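Local coordinates for protein of unknown function (Shewanella baltica, PDB 2Q9R) that is of unknown function, belongs to the all-helical DUF416 family, and in the crystal binds benzoic acid in a pocket reached by both subunits, at residues L32-L37 against G191-G196; S126-Y131 against E153-E158. All blocks are in the same frame, centred on the assembly; numbering follows the deposited sequence.

Interaction 1. Residues L32-L37 against G191-G196; sequences LPNYQL and GVSNIG. With BEZ (benzoic acid), chain E.
Pro-33 and Ser-193 bring the two backbones nearest, CA to CA 5.8 Å, where a kink in helix 17-42 faces the loop that leaves helix 177-190. That loop departs at Gly-191 with positive phi and closes a type I beta turn from Ser-193 to Gly-196. Asn-34 carries the contact, its side-chain amide gripping the turn through both polar atoms. Ser-193 OG donates to Asn-34 OD1 over a short 2.5 Å, tilted 26° from the carbonyl plane. Asn-34 ND2 donates a hydrogen bond to Asn-194 OD1 at 2.9 Å, in the carbonyl plane and close to its own amide plane; the two amides are turned 32° apart. Together the bonds to Ser-193 and Asn-194 fix the rotation of the buried Asn-34 amide. With chi1 82°, Ser-193 OG sits between its own backbone N and carbonyl carbon, where it also accepts from Ile-195 N (3.0 Å) as an ST turn. Ile-195 CG1 lies 3.3 Å from Asn-34 OD1, and Ile-195 CD1 continues to benzoic acid C6 at 3.8 Å. Leu-37 CD2 meets ligand atom C3, also at 3.8 Å, so the turn and the helix meet the benzoic acid ring at para positions and line its pocket.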
ATOM      1  N   LEU A  32      -1.552   2.347  15.678  1.00 39.22           N
ATOM      2  CA  LEU A  32      -1.490   3.696  16.219  1.00 39.18           C
ATOM      3  C   LEU A  32      -1.348   4.854  15.194  1.00 41.40           C
ATOM      4  O   LEU A  32      -1.977   5.902  15.344  1.00 41.81           O
ATOM      5  CB  LEU A  32      -0.380   3.780  17.265  1.00 41.43           C
ATOM      6  CG  LEU A  32      -0.186   5.081  18.030  1.00 40.36           C
ATOM      7  CD1 LEU A  32      -1.506   5.493  18.761  1.00 43.35           C
ATOM      8  CD2 LEU A  32       0.990   4.951  19.037  1.00 39.12           C
ATOM      9  N   PRO A  33      -0.460   4.711  14.208  1.00 42.29           N
ATOM     10  CA  PRO A  33      -0.330   5.796  13.221  1.00 42.73           C
ATOM     11  C   PRO A  33      -1.633   6.227  12.557  1.00 42.35           C
ATOM     12  O   PRO A  33      -1.792   7.391  12.185  1.00 42.35           O
ATOM     13  CB  PRO A  33       0.632   5.214  12.207  1.00 45.51           C
ATOM     14  CG  PRO A  33       1.478   4.271  13.019  1.00 41.98           C
ATOM     15  CD  PRO A  33       0.500   3.623  13.941  1.00 41.17           C
ATOM     16  N   ASN A  34      -2.561   5.293  12.399  1.00 39.84           N
ATOM     17  CA  ASN A  34      -3.825   5.617  11.824  1.00 40.52           C
ATOM     18  C   ASN A  34      -4.549   6.655  12.689  1.00 40.51           C
ATOM     19  O   ASN A  34      -5.121   7.614  12.181  1.00 42.34           O
ATOM     20  CB  ASN A  34      -4.678   4.360  11.684  1.00 42.39           C
ATOM     21  CG  ASN A  34      -4.089   3.323  10.730  1.00 40.95           C
ATOM     22  OD1 ASN A  34      -3.330   3.629   9.787  1.00 43.97           O
ATOM     23  ND2 ASN A  34      -4.443   2.063  10.978  1.00 40.74           N
ATOM     24  N   TYR A  35      -4.547   6.451  13.998  1.00 39.41           N
ATOM     25  CA  TYR A  35      -5.225   7.382  14.918  1.00 42.94           C
ATOM     26  C   TYR A  35      -4.469   8.707  14.914  1.00 42.94           C
ATOM     27  O   TYR A  35      -5.060   9.787  14.790  1.00 42.01           O
ATOM     28  CB  TYR A  35      -5.391   6.785  16.313  1.00 44.27           C
ATOM     29  CG  TYR A  35      -6.216   7.663  17.182  1.00 40.00           C
ATOM     30  CD1 TYR A  35      -5.652   8.803  17.788  1.00 41.27           C
ATOM     31  CD2 TYR A  35      -7.573   7.405  17.383  1.00 43.49           C
ATOM     32  CE1 TYR A  35      -6.387   9.630  18.535  1.00 37.28           C
ATOM     33  CE2 TYR A  35      -8.334   8.230  18.181  1.00 42.96           C
ATOM     34  CZ  TYR A  35      -7.739   9.335  18.752  1.00 47.56           C
ATOM     35  OH  TYR A  35      -8.508  10.158  19.500  1.00 42.12           O
ATOM     36  N   GLN A  36      -3.140   8.619  14.918  1.00 43.13           N
ATOM     37  CA  GLN A  36      -2.315   9.812  14.959  1.00 44.69           C
ATOM     38  C   GLN A  36      -2.566  10.688  13.732  1.00 43.84           C
ATOM     39  O   GLN A  36      -2.704  11.907  13.849  1.00 44.22           O
ATOM     40  CB  GLN A  36      -0.834   9.443  15.054  1.00 46.02           C
ATOM     41  CG  GLN A  36      -0.446   8.885  16.410  1.00 51.66           C
ATOM     42  CD  GLN A  36       0.923   8.279  16.408  1.00 52.49           C
ATOM     43  OE1 GLN A  36       1.300   7.602  15.465  1.00 47.96           O
ATOM     44  NE2 GLN A  36       1.669   8.486  17.482  1.00 52.37           N
ATOM     45  N   LEU A  37      -2.600  10.072  12.564  1.00 42.40           N
ATOM     46  CA  LEU A  37      -2.784  10.831  11.336  1.00 42.97           C
ATOM     47  C   LEU A  37      -4.177  11.496  11.323  1.00 43.20           C
ATOM     48  O   LEU A  37      -4.310  12.679  11.071  1.00 46.14           O
ATOM     49  CB  LEU A  37      -2.588   9.946  10.095  1.00 42.93           C
ATOM     50  CG  LEU A  37      -2.615  10.724   8.735  1.00 36.02           C
ATOM     51  CD1 LEU A  37      -1.538  11.808   8.710  1.00 41.58           C
ATOM     52  CD2 LEU A  37      -2.533   9.773   7.524  1.00 40.72           C
ATOM     53  N   GLY A 191       7.142   1.546  12.369  1.00 52.68           N
ATOM     54  CA  GLY A 191       6.206   2.694  12.390  1.00 51.66           C
ATOM     55  C   GLY A 191       5.348   2.839  11.144  1.00 50.05           C
ATOM     56  O   GLY A 191       5.103   3.970  10.677  1.00 51.48           O
ATOM     57  N   VAL A 192       4.927   1.698  10.572  1.00 48.01           N
ATOM     58  CA  VAL A 192       3.978   1.682   9.446  1.00 45.50           C
ATOM     59  C   VAL A 192       2.733   0.887   9.893  1.00 43.98           C
ATOM     60  O   VAL A 192       2.877  -0.215  10.415  1.00 43.04           O
ATOM     61  CB  VAL A 192       4.594   1.097   8.197  1.00 46.71           C
ATOM     62  CG1 VAL A 192       3.636   1.155   7.036  1.00 47.13           C
ATOM     63  CG2 VAL A 192       5.902   1.847   7.869  1.00 45.12           C
ATOM     64  N   SER A 193       1.535   1.466   9.688  1.00 40.68           N
ATOM     65  CA  SER A 193       0.281   0.857  10.159  1.00 38.25           C
ATOM     66  C   SER A 193      -0.132  -0.269   9.245  1.00 39.70           C
ATOM     67  O   SER A 193       0.453  -0.464   8.189  1.00 36.09           O
ATOM     68  CB  SER A 193      -0.859   1.874  10.224  1.00 38.38           C
ATOM     69  OG  SER A 193      -1.494   2.106   8.959  1.00 43.23           O
ATOM     70  N   ASN A 194      -1.212  -0.933   9.608  1.00 37.49           N
ATOM     71  CA  ASN A 194      -1.788  -2.017   8.787  1.00 36.97           C
ATOM     72  C   ASN A 194      -2.326  -1.555   7.498  1.00 39.85           C
ATOM     73  O   ASN A 194      -2.551  -2.378   6.614  1.00 41.88           O
ATOM     74  CB  ASN A 194      -2.895  -2.758   9.570  1.00 39.68           C
ATOM     75  CG  ASN A 194      -3.921  -1.832  10.162  1.00 39.09           C
ATOM     76  OD1 ASN A 194      -3.642  -0.643  10.382  1.00 41.90           O
ATOM     77  ND2 ASN A 194      -5.070  -2.369  10.521  1.00 43.06           N
ATOM     78  N   ILE A 195      -2.518  -0.243   7.352  1.00 40.57           N
ATOM     79  CA  ILE A 195      -2.935   0.319   6.063  1.00 38.62           C
ATOM     80  C   ILE A 195      -1.879   1.270   5.464  1.00 37.80           C
ATOM     81  O   ILE A 195      -2.184   2.107   4.579  1.00 39.94           O
ATOM     82  CB  ILE A 195      -4.360   0.914   6.071  1.00 41.21           C
ATOM     83  CG1 ILE A 195      -4.554   1.989   7.144  1.00 47.20           C
ATOM     84  CG2 ILE A 195      -5.409  -0.167   6.220  1.00 36.52           C
ATOM     85  CD1 ILE A 195      -5.738   2.930   6.776  1.00 48.39           C
ATOM     86  N   GLY A 196      -0.646   1.128   5.943  1.00 38.10           N
ATOM     87  CA  GLY A 196       0.508   1.779   5.344  1.00 40.91           C
ATOM     88  C   GLY A 196       0.797   3.205   5.804  1.00 40.84           C
ATOM     89  O   GLY A 196       1.559   3.925   5.187  1.00 39.01           O
TER
HETATM   90  C   BEZ E 203      -6.440   8.089   4.757  1.00 42.19           C
HETATM   91  O1  BEZ E 203      -5.677   7.474   3.946  1.00 41.62           O
HETATM   92  O2  BEZ E 203      -7.406   8.815   4.369  1.00 42.44           O
HETATM   93  C1  BEZ E 203      -6.186   7.973   6.221  1.00 45.92           C
HETATM   94  C2  BEZ E 203      -6.355   9.098   7.063  1.00 37.52           C
HETATM   95  C3  BEZ E 203      -6.101   8.953   8.425  1.00 35.40           C
HETATM   96  C4  BEZ E 203      -5.703   7.721   8.937  1.00 37.35           C
HETATM   97  C5  BEZ E 203      -5.538   6.620   8.094  1.00 45.68           C
HETATM   98  C6  BEZ E 203      -5.792   6.736   6.716  1.00 37.61           C

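Interaction 2. Residues S126-Y131 against E153-E158; sequences STVANY and EVMEEE
An antiparallel helix pair brings Val-128 on helix 120-136 against Val-154, Met-155 and Glu-158 at the start of helix 153-170. The short segments have axes 9.7 Å apart at closest approach and run at 172° to each other, so the side chains of one helix meet those of the other along nearly aligned axes. Val-128 is the centre of the contact. Its CG1 branch, anti to the backbone N, points across the gap and meets Val-154 CG1 tip to tip at 3.8 Å. The same CG1 lies 3.8 Å from Met-155 CA, against the backbone of the facing helix.

Residue Met-155 is a selenomethionine. Its chain starts out from the helix anti to the backbone N and then folds at chi2 (60°) and chi3 (78°), which carries the terminal methyl back toward helix 120-136. There CE reaches Ala-129 N at 3.7 Å and lies 4.0 Å from Ala-129 CB, while also touching Val-128 CG1. Val-149 and Phe-150 of helix 142-150 also touch this side chain, so this methionine joins three successive helices of the all-helical DUF416 fold.

The other branch of Val-128, CG2, is met obliquely by the Glu-158 side chain, with OE1 at 3.8 Å. The carboxylate is buried beside this methyl, yet its charge is answered: OE1 forms a salt bridge with Arg-30, and OE2 is hydrogen-bonded to Ser-124 and Gln-162. Those partners probably help keep it ionised and hold its aliphatic part against the valine. One turn beyond Val-128, Tyr-131 lines the benzoic acid pocket and packs on His-152 of the second subunit.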
ATOM      1  N   SER A 126      -9.844  -6.543   8.888  1.00 40.50           N
ATOM      2  CA  SER A 126     -10.989  -5.846   8.308  1.00 42.92           C
ATOM      3  C   SER A 126     -10.691  -4.398   7.979  1.00 41.06           C
ATOM      4  O   SER A 126     -11.208  -3.865   7.006  1.00 44.20           O
ATOM      5  CB  SER A 126     -12.165  -5.893   9.270  1.00 45.72           C
ATOM      6  OG  SER A 126     -12.457  -7.248   9.537  1.00 55.96           O
ATOM      7  N   THR A 127      -9.896  -3.743   8.824  1.00 41.05           N
ATOM      8  CA  THR A 127      -9.503  -2.375   8.553  1.00 41.12           C
ATOM      9  C   THR A 127      -8.857  -2.298   7.176  1.00 40.63           C
ATOM     10  O   THR A 127      -9.154  -1.408   6.355  1.00 40.54           O
ATOM     11  CB  THR A 127      -8.552  -1.813   9.667  1.00 40.14           C
ATOM     12  OG1 THR A 127      -9.246  -1.855  10.913  1.00 37.68           O
ATOM     13  CG2 THR A 127      -8.180  -0.393   9.387  1.00 39.15           C
ATOM     14  N   VAL A 128      -8.000  -3.261   6.907  1.00 41.38           N
ATOM     15  CA  VAL A 128      -7.299  -3.309   5.593  1.00 39.96           C
ATOM     16  C   VAL A 128      -8.259  -3.614   4.420  1.00 43.86           C
ATOM     17  O   VAL A 128      -8.216  -2.952   3.378  1.00 42.42           O
ATOM     18  CB  VAL A 128      -6.170  -4.318   5.610  1.00 41.13           C
ATOM     19  CG1 VAL A 128      -5.448  -4.305   4.216  1.00 41.44           C
ATOM     20  CG2 VAL A 128      -5.221  -3.975   6.746  1.00 39.58           C
ATOM     21  N   ALA A 129      -9.140  -4.593   4.586  1.00 43.44           N
ATOM     22  CA  ALA A 129     -10.129  -4.862   3.526  1.00 41.88           C
ATOM     23  C   ALA A 129     -11.027  -3.655   3.269  1.00 44.11           C
ATOM     24  O   ALA A 129     -11.372  -3.395   2.131  1.00 43.05           O
ATOM     25  CB  ALA A 129     -10.956  -6.063   3.873  1.00 41.96           C
ATOM     26  N   ASN A 130     -11.417  -2.931   4.321  1.00 47.65           N
ATOM     27  CA  ASN A 130     -12.368  -1.825   4.191  1.00 46.02           C
ATOM     28  C   ASN A 130     -11.732  -0.673   3.448  1.00 45.97           C
ATOM     29  O   ASN A 130     -12.377  -0.032   2.614  1.00 46.76           O
ATOM     30  CB  ASN A 130     -12.853  -1.320   5.551  1.00 48.21           C
ATOM     31  CG  ASN A 130     -13.798  -2.259   6.224  1.00 49.01           C
ATOM     32  OD1 ASN A 130     -14.418  -3.121   5.590  1.00 50.18           O
ATOM     33  ND2 ASN A 130     -13.908  -2.119   7.530  1.00 48.52           N
ATOM     34  N   TYR A 131     -10.450  -0.459   3.728  1.00 45.50           N
ATOM     35  CA  TYR A 131      -9.625   0.517   3.023  1.00 46.27           C
ATOM     36  C   TYR A 131      -9.588   0.223   1.536  1.00 45.94           C
ATOM     37  O   TYR A 131      -9.877   1.099   0.734  1.00 44.62           O
ATOM     38  CB  TYR A 131      -8.205   0.539   3.601  1.00 47.24           C
ATOM     39  CG  TYR A 131      -7.294   1.550   2.946  1.00 49.11           C
ATOM     40  CD1 TYR A 131      -7.418   2.889   3.233  1.00 53.42           C
ATOM     41  CD2 TYR A 131      -6.310   1.167   2.037  1.00 46.65           C
ATOM     42  CE1 TYR A 131      -6.611   3.817   2.634  1.00 47.87           C
ATOM     43  CE2 TYR A 131      -5.478   2.105   1.428  1.00 44.83           C
ATOM     44  CZ  TYR A 131      -5.639   3.429   1.755  1.00 48.30           C
ATOM     45  OH  TYR A 131      -4.874   4.414   1.211  1.00 45.61           O
ATOM     46  N   GLU A 153      -1.211  -5.235  -2.423  1.00 44.46           N
ATOM     47  CA  GLU A 153      -0.049  -5.551  -1.595  1.00 45.21           C
ATOM     48  C   GLU A 153      -0.261  -5.314  -0.087  1.00 45.31           C
ATOM     49  O   GLU A 153       0.240  -6.078   0.754  1.00 40.28           O
ATOM     50  CB  GLU A 153       1.150  -4.764  -2.109  1.00 43.96           C
ATOM     51  CG  GLU A 153       2.485  -5.146  -1.495  1.00 45.56           C
ATOM     52  CD  GLU A 153       3.009  -6.494  -1.937  1.00 55.03           C
ATOM     53  OE1 GLU A 153       2.465  -7.110  -2.889  1.00 46.74           O
ATOM     54  OE2 GLU A 153       4.004  -6.943  -1.327  1.00 64.13           O
ATOM     55  N   VAL A 154      -0.995  -4.269   0.264  1.00 41.68           N
ATOM     56  CA  VAL A 154      -1.264  -4.007   1.665  1.00 43.42           C
ATOM     57  C   VAL A 154      -1.985  -5.185   2.352  1.00 43.87           C
ATOM     58  O   VAL A 154      -1.716  -5.476   3.520  1.00 42.75           O
ATOM     59  CB  VAL A 154      -2.032  -2.671   1.815  1.00 43.77           C
ATOM     60  CG1 VAL A 154      -3.467  -2.820   1.374  1.00 41.41           C
ATOM     61  CG2 VAL A 154      -1.933  -2.118   3.196  1.00 37.25           C
HETATM   62  N   MSE A 155      -2.893  -5.872   1.646  1.00 44.37           N
HETATM   63  CA  MSE A 155      -3.550  -7.011   2.274  1.00 42.25           C
HETATM   64  C   MSE A 155      -2.600  -8.208   2.391  1.00 42.95           C
HETATM   65  O   MSE A 155      -2.621  -8.948   3.384  1.00 39.35           O
HETATM   66  CB  MSE A 155      -4.819  -7.452   1.549  1.00 46.76           C
HETATM   67  CG  MSE A 155      -5.465  -8.679   2.222  1.00 50.90           C
HETATM   68 SE   MSE A 155      -5.996  -8.376   4.066  0.75 49.34          SE
HETATM   69  CE  MSE A 155      -7.294  -7.569   3.412  1.00 25.28           C
ATOM     70  N   GLU A 156      -1.790  -8.430   1.373  1.00 42.87           N
ATOM     71  CA  GLU A 156      -0.830  -9.518   1.409  1.00 43.25           C
ATOM     72  C   GLU A 156       0.143  -9.298   2.556  1.00 42.48           C
ATOM     73  O   GLU A 156       0.534 -10.240   3.215  1.00 44.73           O
ATOM     74  CB  GLU A 156      -0.048  -9.586   0.087  1.00 45.72           C
ATOM     75  CG  GLU A 156       0.832 -10.832  -0.045  1.00 57.73           C
ATOM     76  CD  GLU A 156       0.023 -12.157   0.054  1.00 76.39           C
ATOM     77  OE1 GLU A 156      -1.112 -12.244  -0.521  1.00 77.43           O
ATOM     78  OE2 GLU A 156       0.533 -13.102   0.721  1.00 85.20           O
ATOM     79  N   GLU A 157       0.525  -8.047   2.792  1.00 43.77           N
ATOM     80  CA  GLU A 157       1.391  -7.679   3.910  1.00 44.09           C
ATOM     81  C   GLU A 157       0.730  -7.916   5.253  1.00 42.91           C
ATOM     82  O   GLU A 157       1.348  -8.428   6.186  1.00 40.05           O
ATOM     83  CB  GLU A 157       1.847  -6.224   3.752  1.00 46.12           C
ATOM     84  CG  GLU A 157       2.987  -6.134   2.742  1.00 49.86           C
ATOM     85  CD  GLU A 157       3.574  -4.738   2.511  1.00 55.77           C
ATOM     86  OE1 GLU A 157       3.233  -3.780   3.249  1.00 74.94           O
ATOM     87  OE2 GLU A 157       4.406  -4.604   1.574  1.00 66.84           O
ATOM     88  N   GLU A 158      -0.538  -7.549   5.357  1.00 40.99           N
ATOM     89  CA  GLU A 158      -1.310  -7.878   6.543  1.00 41.48           C
ATOM     90  C   GLU A 158      -1.273  -9.368   6.863  1.00 41.80           C
ATOM     91  O   GLU A 158      -0.947  -9.770   7.987  1.00 41.52           O
ATOM     92  CB  GLU A 158      -2.746  -7.373   6.400  1.00 37.83           C
ATOM     93  CG  GLU A 158      -3.669  -7.668   7.589  1.00 38.44           C
ATOM     94  CD  GLU A 158      -3.392  -6.809   8.826  1.00 39.99           C
ATOM     95  OE1 GLU A 158      -2.571  -5.883   8.766  1.00 38.75           O
ATOM     96  OE2 GLU A 158      -4.007  -7.077   9.875  1.00 43.90           O
TER

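In the fold
From the N terminus, helix 17-42 supplies the first half of interaction 1 and meets its partner only in the loop after helix 177-190, closing a loop of 153 intervening residues. Interaction 2 is nested within it, joining helix 120-136 to helix 153-170 across only 21 residues. The two meet at Asn-194: its backbone O lies 3.1 Å from Val-128 CG2, and its CB packs 3.2 Å from Glu-158 OE1. The C-terminal loop is thereby lodged between helix 17-42 and the later helix pair. Both contacts contribute residues to the benzoic acid pocket, and both touch the second subunit, which also hydrogen-bonds the ligand.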